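Local structure of heat shock protein-related protein (Deinococcus radiodurans, 4FEI) at residues 7-12 against 20-25; 16-21 against 67-72. The protein is a small heat shock protein of the HSP20 family that probably binds unfolding proteins during stress, represented here by its alpha-crystallin domain. One frame throughout, in Å; residues are numbered along the deposited sequence.

Interaction 1: residues 7-12 against 20-25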
ATOM      1  N   PRO A   7      -3.322  -2.112  -8.208  1.00 16.72           N
ATOM      2  CA  PRO A   7      -2.544  -2.554  -7.034  1.00 16.66           C
ATOM      3  C   PRO A   7      -1.623  -3.705  -7.385  1.00 16.56           C
ATOM      4  O   PRO A   7      -2.061  -4.678  -8.025  1.00 16.50           O
ATOM      5  CB  PRO A   7      -3.619  -2.981  -6.013  1.00 16.63           C
ATOM      6  CG  PRO A   7      -4.905  -3.102  -6.762  1.00 16.63           C
ATOM      7  CD  PRO A   7      -4.784  -2.320  -8.049  1.00 16.72           C
ATOM      8  N   ALA A   8      -0.352  -3.572  -6.979  1.00 16.62           N
ATOM      9  CA  ALA A   8       0.685  -4.551  -7.263  1.00 16.61           C
ATOM     10  C   ALA A   8       0.396  -5.948  -6.601  1.00 16.56           C
ATOM     11  O   ALA A   8      -0.077  -6.020  -5.449  1.00 16.59           O
ATOM     12  CB  ALA A   8       2.048  -3.989  -6.868  1.00 16.74           C
ATOM     13  N   ALA A   9       0.675  -7.025  -7.330  1.00 16.60           N
ATOM     14  CA  ALA A   9       0.281  -8.417  -6.934  1.00 16.63           C
ATOM     15  C   ALA A   9       1.474  -9.405  -6.948  1.00 16.81           C
ATOM     16  O   ALA A   9       2.277  -9.419  -7.869  1.00 16.98           O
ATOM     17  CB  ALA A   9      -0.809  -8.943  -7.843  1.00 16.62           C
ATOM     18  N   ASP A  10       1.564 -10.225  -5.917  1.00 16.91           N
ATOM     19  CA  ASP A  10       2.522 -11.315  -5.842  1.00 17.16           C
ATOM     20  C   ASP A  10       1.769 -12.641  -5.743  1.00 17.31           C
ATOM     21  O   ASP A  10       0.713 -12.723  -5.130  1.00 17.23           O
ATOM     22  CB  ASP A  10       3.377 -11.191  -4.557  1.00 17.27           C
ATOM     23  CG  ASP A  10       4.507 -10.169  -4.683  1.00 17.27           C
ATOM     24  OD1 ASP A  10       4.745  -9.670  -5.809  1.00 17.35           O
ATOM     25  OD2 ASP A  10       5.141  -9.882  -3.652  1.00 17.35           O
ATOM     26  N   TRP A  11       2.357 -13.678  -6.301  1.00 17.60           N
ATOM     27  CA  TRP A  11       1.957 -15.052  -6.039  1.00 17.89           C
ATOM     28  C   TRP A  11       3.062 -15.769  -5.268  1.00 18.46           C
ATOM     29  O   TRP A  11       4.198 -15.850  -5.705  1.00 18.87           O
ATOM     30  CB  TRP A  11       1.685 -15.782  -7.347  1.00 18.11           C
ATOM     31  CG  TRP A  11       0.377 -15.325  -7.997  1.00 18.01           C
ATOM     32  CD1 TRP A  11       0.240 -14.464  -9.056  1.00 17.98           C
ATOM     33  CD2 TRP A  11      -0.953 -15.734  -7.629  1.00 17.81           C
ATOM     34  NE1 TRP A  11      -1.115 -14.301  -9.355  1.00 19.65           N
ATOM     35  CE2 TRP A  11      -1.860 -15.061  -8.488  1.00 18.30           C
ATOM     36  CE3 TRP A  11      -1.462 -16.606  -6.672  1.00 18.01           C
ATOM     37  CZ2 TRP A  11      -3.249 -15.254  -8.424  1.00 17.84           C
ATOM     38  CZ3 TRP A  11      -2.853 -16.781  -6.581  1.00 18.14           C
ATOM     39  CH2 TRP A  11      -3.725 -16.107  -7.450  1.00 18.00           C
ATOM     40  N   ARG A  12       2.725 -16.245  -4.083  1.00 18.76           N
ATOM     41  CA  ARG A  12       3.697 -16.955  -3.248  1.00 19.29           C
ATOM     42  C   ARG A  12       3.337 -18.443  -3.209  1.00 19.91           C
ATOM     43  O   ARG A  12       2.164 -18.816  -3.069  1.00 20.55           O
ATOM     44  CB  ARG A  12       3.725 -16.360  -1.832  1.00 18.98           C
ATOM     45  CG  ARG A  12       4.613 -17.129  -0.822  1.00 19.74           C
ATOM     46  CD  ARG A  12       4.553 -16.480   0.558  1.00 20.46           C
ATOM     47  NE  ARG A  12       3.184 -16.346   1.107  1.00 21.48           N
ATOM     48  CZ  ARG A  12       2.834 -15.475   2.064  1.00 21.78           C
ATOM     49  NH1 ARG A  12       3.748 -14.622   2.573  1.00 21.95           N
ATOM     50  NH2 ARG A  12       1.565 -15.434   2.503  1.00 21.04           N
ATOM     51  N   LEU A  20      -2.022 -15.229  -2.891  1.00 17.81           N
ATOM     52  CA  LEU A  20      -1.991 -13.984  -3.642  1.00 17.83           C
ATOM     53  C   LEU A  20      -1.865 -12.866  -2.629  1.00 17.73           C
ATOM     54  O   LEU A  20      -2.676 -12.764  -1.723  1.00 18.68           O
ATOM     55  CB  LEU A  20      -3.282 -13.819  -4.443  1.00 17.64           C
ATOM     56  CG  LEU A  20      -3.618 -12.634  -5.351  1.00 18.86           C
ATOM     57  CD1 LEU A  20      -4.310 -11.549  -4.559  1.00 20.63           C
ATOM     58  CD2 LEU A  20      -2.412 -12.067  -6.102  1.00 19.95           C
ATOM     59  N   LEU A  21      -0.824 -12.058  -2.743  1.00 17.46           N
ATOM     60  CA  LEU A  21      -0.684 -10.866  -1.915  1.00 16.98           C
ATOM     61  C   LEU A  21      -0.896  -9.639  -2.790  1.00 16.80           C
ATOM     62  O   LEU A  21      -0.265  -9.477  -3.848  1.00 17.15           O
ATOM     63  CB  LEU A  21       0.699 -10.794  -1.257  1.00 17.11           C
ATOM     64  CG  LEU A  21       1.040 -11.877  -0.231  1.00 17.64           C
ATOM     65  CD1 LEU A  21       1.825 -12.985  -0.858  1.00 18.88           C
ATOM     66  CD2 LEU A  21       1.919 -11.228   0.858  1.00 20.65           C
ATOM     67  N   LEU A  22      -1.788  -8.766  -2.347  1.00 16.72           N
ATOM     68  CA  LEU A  22      -2.189  -7.602  -3.155  1.00 16.58           C
ATOM     69  C   LEU A  22      -2.049  -6.323  -2.319  1.00 16.62           C
ATOM     70  O   LEU A  22      -2.654  -6.219  -1.268  1.00 16.70           O
ATOM     71  CB  LEU A  22      -3.633  -7.793  -3.659  1.00 16.54           C
ATOM     72  CG  LEU A  22      -4.096  -6.866  -4.772  1.00 16.56           C
ATOM     73  CD1 LEU A  22      -3.462  -7.266  -6.118  1.00 18.48           C
ATOM     74  CD2 LEU A  22      -5.661  -6.859  -4.865  1.00 16.50           C
ATOM     75  N   ASP A  23      -1.228  -5.387  -2.775  1.00 16.63           N
ATOM     76  CA  ASP A  23      -0.983  -4.150  -2.021  1.00 16.75           C
ATOM     77  C   ASP A  23      -2.185  -3.210  -2.197  1.00 16.80           C
ATOM     78  O   ASP A  23      -2.337  -2.564  -3.259  1.00 16.79           O
ATOM     79  CB  ASP A  23       0.286  -3.427  -2.503  1.00 16.82           C
ATOM     80  CG  ASP A  23       1.545  -4.077  -2.021  1.00 16.88           C
ATOM     81  OD1 ASP A  23       2.614  -3.847  -2.657  1.00 19.07           O
ATOM     82  OD2 ASP A  23       1.506  -4.792  -1.007  1.00 17.90           O
ATOM     83  N   VAL A  24      -3.022  -3.147  -1.146  1.00 16.90           N
ATOM     84  CA  VAL A  24      -4.210  -2.299  -1.179  1.00 17.02           C
ATOM     85  C   VAL A  24      -4.274  -1.317   0.044  1.00 17.31           C
ATOM     86  O   VAL A  24      -5.189  -1.396   0.865  1.00 17.44           O
ATOM     87  CB  VAL A  24      -5.526  -3.173  -1.323  1.00 16.95           C
ATOM     88  CG1 VAL A  24      -5.660  -3.789  -2.753  1.00 16.76           C
ATOM     89  CG2 VAL A  24      -5.582  -4.267  -0.267  1.00 16.96           C
ATOM     90  N   PRO A  25      -3.282  -0.422   0.190  1.00 17.45           N
ATOM     91  CA  PRO A  25      -3.353   0.480   1.352  1.00 17.79           C
ATOM     92  C   PRO A  25      -4.497   1.488   1.232  1.00 18.06           C
ATOM     93  O   PRO A  25      -4.746   1.978   0.137  1.00 18.04           O
ATOM     94  CB  PRO A  25      -1.982   1.203   1.333  1.00 17.92           C
ATOM     95  CG  PRO A  25      -1.584   1.195  -0.058  1.00 17.73           C
ATOM     96  CD  PRO A  25      -2.112  -0.118  -0.652  1.00 17.39           C
TER
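Trp11 and Leu20 face each other across an antiparallel beta hairpin of the alpha-crystallin sandwich, strands 9-14 and 17-23, the former the outermost strand of its sheet within the chain. The indole lies against the leucine: CB of Leu20 sits over the six-membered ring of Trp11, 3.9 Å from its centroid and 18° off the normal, a CH-pi contact, while CD2 of Leu20 reaches the same face nearer the rim. The leucine can do this because its CG stands anti to the backbone N (chi1 180°), which carries the branch along the indole. Farther down this face CB of Ala9 meets CD1 of Leu22 at 3.6 Å; past the strand ends CB of Pro7 meets CG1 of Val24. Replacing the indole by an alanine side chain is likely to leave CB and CD2 of Leu20 without their flat cover and open a gap there.

The backbone fixes this register. N of Asp10 gives a nearly straight bond (168°) to O of Leu21 at 2.9 Å, and N of Leu21 answers to O of Asp10; just past the last bridge, N of Asp23, at the end of its strand, bonds to O of Ala8 at 3.0 Å. On the face that carries Asp10 and Leu21, the carboxylate of Asp10 is answered by Arg58 of the second subunit. Asp23 forms salt bridges with Arg58 and Arg47 of that second subunit, and Asp10 and Trp11 extend the sheet by pairing with one of its strands. Arg12, whose NE is bridged to Asp19, turns its guanidinium over Leu21, so that CD1 of Leu21 rests above the group's centre, 4.0 Å from CZ of Arg12.

Interaction 2: residues 16-21 against 67-72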
ATOM      1  N   THR A  16       1.348 -26.393   0.219  1.00 25.29           N
ATOM      2  CA  THR A  16       0.027 -26.962   0.029  1.00 25.64           C
ATOM      3  C   THR A  16      -0.914 -25.902  -0.535  1.00 24.56           C
ATOM      4  O   THR A  16      -1.931 -26.233  -1.169  1.00 24.58           O
ATOM      5  CB  THR A  16      -0.578 -27.589   1.369  1.00 26.65           C
ATOM      6  OG1 THR A  16      -0.882 -26.544   2.316  1.00 26.44           O
ATOM      7  CG2 THR A  16       0.393 -28.611   2.025  1.00 26.94           C
ATOM      8  N   HIS A  17      -0.577 -24.641  -0.292  1.00 23.50           N
ATOM      9  CA  HIS A  17      -1.400 -23.516  -0.706  1.00 22.78           C
ATOM     10  C   HIS A  17      -0.701 -22.576  -1.679  1.00 22.16           C
ATOM     11  O   HIS A  17       0.522 -22.529  -1.761  1.00 22.48           O
ATOM     12  CB  HIS A  17      -1.907 -22.729   0.503  1.00 22.25           C
ATOM     13  CG  HIS A  17      -2.944 -23.454   1.293  1.00 23.64           C
ATOM     14  ND1 HIS A  17      -2.626 -24.371   2.277  1.00 25.66           N
ATOM     15  CD2 HIS A  17      -4.297 -23.406   1.241  1.00 22.93           C
ATOM     16  CE1 HIS A  17      -3.746 -24.865   2.788  1.00 26.44           C
ATOM     17  NE2 HIS A  17      -4.772 -24.290   2.184  1.00 25.05           N
ATOM     18  N   LEU A  18      -1.514 -21.796  -2.384  1.00 21.96           N
ATOM     19  CA  LEU A  18      -1.057 -20.740  -3.279  1.00 20.83           C
ATOM     20  C   LEU A  18      -1.592 -19.415  -2.705  1.00 20.14           C
ATOM     21  O   LEU A  18      -2.810 -19.266  -2.517  1.00 20.03           O
ATOM     22  CB  LEU A  18      -1.638 -21.000  -4.666  1.00 20.77           C
ATOM     23  CG  LEU A  18      -1.181 -20.160  -5.847  1.00 21.05           C
ATOM     24  CD1 LEU A  18       0.351 -20.288  -6.082  1.00 22.54           C
ATOM     25  CD2 LEU A  18      -1.952 -20.583  -7.090  1.00 22.25           C
ATOM     26  N   ASP A  19      -0.693 -18.471  -2.408  1.00 19.55           N
ATOM     27  CA  ASP A  19      -1.079 -17.175  -1.846  1.00 18.91           C
ATOM     28  C   ASP A  19      -0.990 -16.053  -2.854  1.00 18.67           C
ATOM     29  O   ASP A  19       0.030 -15.897  -3.551  1.00 19.31           O
ATOM     30  CB  ASP A  19      -0.157 -16.769  -0.687  1.00 19.37           C
ATOM     31  CG  ASP A  19      -0.196 -17.742   0.471  1.00 20.33           C
ATOM     32  OD1 ASP A  19      -1.232 -18.449   0.627  1.00 22.15           O
ATOM     33  OD2 ASP A  19       0.811 -17.798   1.217  1.00 21.40           O
ATOM     34  N   LEU A  20      -2.022 -15.229  -2.891  1.00 17.81           N
ATOM     35  CA  LEU A  20      -1.991 -13.984  -3.642  1.00 17.83           C
ATOM     36  C   LEU A  20      -1.865 -12.866  -2.629  1.00 17.73           C
ATOM     37  O   LEU A  20      -2.676 -12.764  -1.723  1.00 18.68           O
ATOM     38  CB  LEU A  20      -3.282 -13.819  -4.443  1.00 17.64           C
ATOM     39  CG  LEU A  20      -3.618 -12.634  -5.351  1.00 18.86           C
ATOM     40  CD1 LEU A  20      -4.310 -11.549  -4.559  1.00 20.63           C
ATOM     41  CD2 LEU A  20      -2.412 -12.067  -6.102  1.00 19.95           C
ATOM     42  N   LEU A  21      -0.824 -12.058  -2.743  1.00 17.46           N
ATOM     43  CA  LEU A  21      -0.684 -10.866  -1.915  1.00 16.98           C
ATOM     44  C   LEU A  21      -0.896  -9.639  -2.790  1.00 16.80           C
ATOM     45  O   LEU A  21      -0.265  -9.477  -3.848  1.00 17.15           O
ATOM     46  CB  LEU A  21       0.699 -10.794  -1.257  1.00 17.11           C
ATOM     47  CG  LEU A  21       1.040 -11.877  -0.231  1.00 17.64           C
ATOM     48  CD1 LEU A  21       1.825 -12.985  -0.858  1.00 18.88           C
ATOM     49  CD2 LEU A  21       1.919 -11.228   0.858  1.00 20.65           C
ATOM     50  N   LEU A  67      -6.547 -11.959 -12.672  1.00 17.03           N
ATOM     51  CA  LEU A  67      -5.231 -12.548 -12.400  1.00 16.45           C
ATOM     52  C   LEU A  67      -5.312 -14.059 -12.548  1.00 17.05           C
ATOM     53  O   LEU A  67      -6.153 -14.702 -11.905  1.00 17.32           O
ATOM     54  CB  LEU A  67      -4.719 -12.191 -10.982  1.00 15.71           C
ATOM     55  CG  LEU A  67      -4.707 -10.741 -10.496  1.00 16.13           C
ATOM     56  CD1 LEU A  67      -4.658 -10.736  -8.989  1.00 16.45           C
ATOM     57  CD2 LEU A  67      -3.558  -9.886 -11.070  1.00 16.89           C
ATOM     58  N   ALA A  68      -4.455 -14.612 -13.411  1.00 17.53           N
ATOM     59  CA  ALA A  68      -4.491 -16.056 -13.725  1.00 18.22           C
ATOM     60  C   ALA A  68      -3.720 -16.781 -12.664  1.00 18.26           C
ATOM     61  O   ALA A  68      -2.634 -16.305 -12.268  1.00 19.50           O
ATOM     62  CB  ALA A  68      -3.846 -16.317 -15.091  1.00 19.29           C
ATOM     63  N   PHE A  69      -4.256 -17.903 -12.180  1.00 18.58           N
ATOM     64  CA  PHE A  69      -3.511 -18.747 -11.214  1.00 18.63           C
ATOM     65  C   PHE A  69      -2.240 -19.318 -11.860  1.00 19.18           C
ATOM     66  O   PHE A  69      -2.310 -19.911 -12.921  1.00 20.05           O
ATOM     67  CB  PHE A  69      -4.357 -19.907 -10.703  1.00 18.50           C
ATOM     68  CG  PHE A  69      -5.564 -19.490  -9.918  1.00 18.43           C
ATOM     69  CD1 PHE A  69      -6.861 -19.679 -10.434  1.00 18.47           C
ATOM     70  CD2 PHE A  69      -5.417 -18.937  -8.656  1.00 18.81           C
ATOM     71  CE1 PHE A  69      -7.981 -19.286  -9.704  1.00 19.29           C
ATOM     72  CE2 PHE A  69      -6.540 -18.544  -7.899  1.00 19.87           C
ATOM     73  CZ  PHE A  69      -7.825 -18.725  -8.425  1.00 19.25           C
ATOM     74  N   PRO A  70      -1.083 -19.135 -11.213  1.00 19.54           N
ATOM     75  CA  PRO A  70       0.197 -19.680 -11.735  1.00 20.97           C
ATOM     76  C   PRO A  70       0.207 -21.190 -11.640  1.00 22.41           C
ATOM     77  O   PRO A  70       0.994 -21.844 -12.327  1.00 23.77           O
ATOM     78  CB  PRO A  70       1.270 -19.109 -10.757  1.00 20.53           C
ATOM     79  CG  PRO A  70       0.572 -17.976 -10.031  1.00 19.23           C
ATOM     80  CD  PRO A  70      -0.893 -18.350  -9.975  1.00 18.71           C
ATOM     81  N   GLU A  71      -0.658 -21.715 -10.764  1.00 23.02           N
ATOM     82  CA  GLU A  71      -0.768 -23.146 -10.470  1.00 24.54           C
ATOM     83  C   GLU A  71      -2.255 -23.457 -10.318  1.00 24.70           C
ATOM     84  O   GLU A  71      -2.970 -22.676  -9.701  1.00 23.91           O
ATOM     85  CB  GLU A  71      -0.073 -23.409  -9.140  1.00 25.19           C
ATOM     86  CG  GLU A  71       0.805 -24.609  -9.110  1.00 29.02           C
ATOM     87  CD  GLU A  71       2.143 -24.336  -9.779  1.00 33.09           C
ATOM     88  OE1 GLU A  71       2.206 -24.479 -11.043  1.00 34.89           O
ATOM     89  OE2 GLU A  71       3.126 -24.009  -9.031  1.00 34.21           O
ATOM     90  N   PRO A  72      -2.727 -24.605 -10.856  1.00 26.71           N
ATOM     91  CA  PRO A  72      -4.133 -24.994 -10.647  1.00 26.89           C
ATOM     92  C   PRO A  72      -4.492 -25.167  -9.157  1.00 27.00           C
ATOM     93  O   PRO A  72      -3.720 -25.729  -8.392  1.00 27.98           O
ATOM     94  CB  PRO A  72      -4.265 -26.305 -11.433  1.00 28.37           C
ATOM     95  CG  PRO A  72      -2.816 -26.788 -11.616  1.00 29.73           C
ATOM     96  CD  PRO A  72      -2.008 -25.552 -11.733  1.00 28.18           C
TER
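Leu18 pushes a single methyl, CD2, into the bend of 67-72, and that one group carries most of this contact between the two layers of the beta sandwich. Leu18 holds its CG opposite the backbone N (chi1 -172°), and the branch extends from strand 17-23 toward the chain leaving strand 62-68. There CD2 of Leu18 lies 3.5 Å from the carbonyl O of Glu71 and 3.8 Å from CD of Pro70; the side chains of Leu18 and Pro70 run at a slant to one another. The same methyl reaches CB of Glu71 at 4.0 Å and comes obliquely to CD2 of the Phe69 ring, at 4.1 Å. A proline ring, an aromatic carbon and a backbone carbonyl thus gather round one carbon atom.

Two residues along the strand the contact thins to a single touch: CD2 of Leu20 meets CD1 of Leu67 at 3.9 Å, the two side chains crossing at about a right angle. No hydrogen bond joins the segments, and the nearest pair of CA atoms, those of Leu18 and Glu71, remains 7.6 Å apart, as expected where the backbones are not paired. The loose end is the carboxylate of the partly exposed Glu71, which a bend at chi2 (78°) leads away from the strand although its CB faces Leu18.

Leu54 of the second subunit packs on both Leu18 and Glu71. Within the chain, Phe69 meets Phe91 of strand 86-92 edge-to-face, Leu18 and Pro70 lean on Trp11 of strand 9-14, and Leu41 of strand 40-47 touches both Leu20 and Phe69.

Together the contacts illustrate how a beta sandwich is held within its layers and between them. Interaction 1 is buried and lies near the chain's centre; it joins neighbouring strands of one sheet by backbone hydrogen bonds, with an apolar face on one side and, on the other, Leu21 among charged groups. Interaction 2, farther out and only partly buried, joins that sheet to the end of strand 62-68 and the loop after it, through apolar side chains and one carbonyl oxygen, without a hydrogen bond. Strand 17-23 and its Leu20 serve both. Trp11 also couples them, its CG lying 3.3 Å from CG of Pro70, as does the salt bridge from NE of Arg12 to OD2 of Asp19. Both border the second subunit.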